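PDB 3DKR: esterase D from Lactobacillus rhamnosus, which probably hydrolyses carboxylic esters, as a member of the alpha/beta hydrolase family. Local coordinates for residues 16-21 with 50-55. Residues are numbered along the deposited sequence; the frame is centred on the assembly and turned at random.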
loop_
_atom_site.group_PDB
_atom_site.type_symbol
_atom_site.label_atom_id
_atom_site.label_comp_id
_atom_site.label_asym_id
_atom_site.label_seq_id
_atom_site.Cartn_x
_atom_site.Cartn_y
_atom_site.Cartn_z
ATOM N N PHE A 16 6.803 3.818 -12.037
ATOM C CA PHE A 16 7.499 2.951 -12.991
ATOM C C PHE A 16 6.700 1.719 -13.363
ATOM O O PHE A 16 5.764 1.354 -12.666
ATOM C CB PHE A 16 8.906 2.574 -12.515
ATOM C CG PHE A 16 8.956 1.663 -11.307
ATOM C CD1 PHE A 16 8.927 2.178 -10.007
ATOM C CD2 PHE A 16 9.108 0.291 -11.461
ATOM C CE1 PHE A 16 8.997 1.346 -8.907
ATOM C CE2 PHE A 16 9.182 -0.532 -10.368
ATOM C CZ PHE A 16 9.136 -0.002 -9.084
ATOM N N GLU A 17 7.067 1.122 -14.488
ATOM C CA GLU A 17 6.290 0.026 -15.059
ATOM C C GLU A 17 7.194 -0.969 -15.724
ATOM O O GLU A 17 8.091 -0.595 -16.486
ATOM C CB GLU A 17 5.272 0.531 -16.082
ATOM C CG GLU A 17 4.398 -0.594 -16.653
ATOM C CD GLU A 17 3.150 -0.128 -17.393
ATOM O OE1 GLU A 17 2.946 1.095 -17.573
ATOM O OE2 GLU A 17 2.357 -1.016 -17.791
ATOM N N TYR A 18 6.945 -2.242 -15.441
ATOM C CA TYR A 18 7.590 -3.335 -16.131
ATOM C C TYR A 18 6.577 -4.056 -16.985
ATOM O O TYR A 18 5.491 -4.430 -16.502
ATOM C CB TYR A 18 8.149 -4.345 -15.138
ATOM C CG TYR A 18 9.149 -3.799 -14.157
ATOM C CD1 TYR A 18 9.972 -2.724 -14.478
ATOM C CD2 TYR A 18 9.299 -4.396 -12.906
ATOM C CE1 TYR A 18 10.907 -2.235 -13.552
ATOM C CE2 TYR A 18 10.220 -3.922 -12.001
ATOM C CZ TYR A 18 11.012 -2.833 -12.318
ATOM O OH TYR A 18 11.943 -2.368 -11.389
ATOM N N GLU A 19 6.944 -4.300 -18.239
ATOM C CA GLU A 19 6.052 -5.032 -19.144
ATOM C C GLU A 19 6.054 -6.501 -18.818
ATOM O O GLU A 19 7.081 -7.066 -18.464
ATOM C CB GLU A 19 6.477 -4.840 -20.594
ATOM C CG GLU A 19 6.551 -3.394 -21.024
ATOM C CD GLU A 19 5.292 -2.610 -20.742
ATOM O OE1 GLU A 19 4.179 -3.086 -21.096
ATOM O OE2 GLU A 19 5.413 -1.509 -20.140
ATOM N N GLY A 20 4.887 -7.127 -18.948
ATOM C CA GLY A 20 4.769 -8.567 -18.802
ATOM C C GLY A 20 4.063 -9.186 -19.990
ATOM O O GLY A 20 4.103 -8.645 -21.105
ATOM N N THR A 21 3.406 -10.321 -19.753
ATOM C CA THR A 21 2.690 -11.025 -20.818
ATOM C C THR A 21 1.234 -11.257 -20.399
ATOM O O THR A 21 0.352 -10.488 -20.803
ATOM C CB THR A 21 3.413 -12.331 -21.231
ATOM O OG1 THR A 21 3.688 -13.146 -20.086
ATOM C CG2 THR A 21 4.739 -12.014 -21.954
ATOM N N TYR A 50 6.056 -11.419 -14.285
ATOM C CA TYR A 50 4.870 -10.582 -14.139
ATOM C C TYR A 50 5.115 -9.160 -14.630
ATOM O O TYR A 50 6.212 -8.627 -14.460
ATOM C CB TYR A 50 4.468 -10.524 -12.674
ATOM C CG TYR A 50 3.984 -11.841 -12.135
ATOM C CD1 TYR A 50 2.710 -12.302 -12.429
ATOM C CD2 TYR A 50 4.793 -12.622 -11.332
ATOM C CE1 TYR A 50 2.266 -13.524 -11.935
ATOM C CE2 TYR A 50 4.358 -13.834 -10.819
ATOM C CZ TYR A 50 3.094 -14.280 -11.129
ATOM O OH TYR A 50 2.669 -15.485 -10.620
ATOM N N GLY A 51 4.082 -8.544 -15.215
ATOM C CA GLY A 51 4.088 -7.100 -15.459
ATOM C C GLY A 51 3.815 -6.413 -14.135
ATOM O O GLY A 51 3.128 -6.976 -13.277
ATOM N N VAL A 52 4.330 -5.189 -13.959
ATOM C CA VAL A 52 4.210 -4.499 -12.683
ATOM C C VAL A 52 4.019 -3.008 -12.947
ATOM O O VAL A 52 4.634 -2.481 -13.852
ATOM C CB VAL A 52 5.458 -4.689 -11.774
ATOM C CG1 VAL A 52 5.178 -4.116 -10.383
ATOM C CG2 VAL A 52 5.858 -6.162 -11.705
ATOM N N TYR A 53 3.157 -2.356 -12.169
ATOM C CA TYR A 53 2.954 -0.912 -12.260
ATOM C C TYR A 53 2.894 -0.325 -10.872
ATOM O O TYR A 53 2.128 -0.796 -10.049
ATOM C CB TYR A 53 1.675 -0.596 -13.009
ATOM C CG TYR A 53 1.394 0.876 -13.213
ATOM C CD1 TYR A 53 2.382 1.752 -13.639
ATOM C CD2 TYR A 53 0.119 1.382 -13.010
ATOM C CE1 TYR A 53 2.095 3.098 -13.837
ATOM C CE2 TYR A 53 -0.169 2.711 -13.224
ATOM C CZ TYR A 53 0.818 3.560 -13.637
ATOM O OH TYR A 53 0.496 4.888 -13.870
ATOM N N VAL A 54 3.744 0.677 -10.634
ATOM C CA VAL A 54 3.921 1.290 -9.329
ATOM C C VAL A 54 3.734 2.800 -9.479
ATOM O O VAL A 54 4.683 3.527 -9.815
ATOM C CB VAL A 54 5.312 0.984 -8.740
ATOM C CG1 VAL A 54 5.378 1.455 -7.296
ATOM C CG2 VAL A 54 5.619 -0.506 -8.855
ATOM N N PRO A 55 2.498 3.274 -9.285
ATOM C CA PRO A 55 2.253 4.717 -9.394
ATOM C C PRO A 55 2.816 5.502 -8.219
ATOM O O PRO A 55 3.153 4.924 -7.190
ATOM C CB PRO A 55 0.726 4.821 -9.417
ATOM C CG PRO A 55 0.243 3.607 -8.703
ATOM C CD PRO A 55 1.256 2.519 -9.011
HETATM O O HOH W 1 8.008 -9.137 -16.479
#
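With CG set between its own backbone N and carbonyl carbon (chi1 68°), Phe16 lays its ring beside Val54, whose CG2 stands anti to its carbonyl carbon and over one face of that ring. The methyl is offset toward the rim, so the nearest ring atom is CZ, 3.6 Å from Val54 CG2, and the pair makes a CH-pi contact. Next along, Tyr18 and Val52 point the same way as this pair, and Tyr18 CD2 lies 4.0 Å from Val52 CB.

Four backbone hydrogen bonds hold the strands together, two at each of the pairs Phe16–Val54 and Tyr18–Val52. Val54 N meets Phe16 O at 2.9 Å, nearly in line with the carbonyl, whereas Phe16 N, 3.1 Å from Val54 O, approaches tilted out of the carbonyl plane. Between these two hydrogen-bonded pairs sits the non-hydrogen-bonded pair Glu17–Tyr53, where Glu17 CA also brings a CA-H contact to Val52 O at 3.2 Å. Strand 16-18 is the antiparallel outermost strand of the alpha/beta hydrolase sheet; strand 51-54 is bonded on its other side to the parallel strand 23-28. An alanine in place of Phe16 would probably leave Val54 CG2 without its aromatic cover and open a gap toward Pro35 and toward Ala42 of helix 39-47.

On the opposite face, Glu17 and Tyr53 cross at a slant, with Glu17 CB 4.0 Å from Tyr53 CD1. The Glu17 carboxylate runs on to a salt bridge with Lys91 and a hydrogen bond with His87, whose ring also meets that of Tyr53. Past the paired residues, Gly20 N passes 3.6 Å from Gly51 CA, and one water donates to both Glu19 O and Tyr50 O.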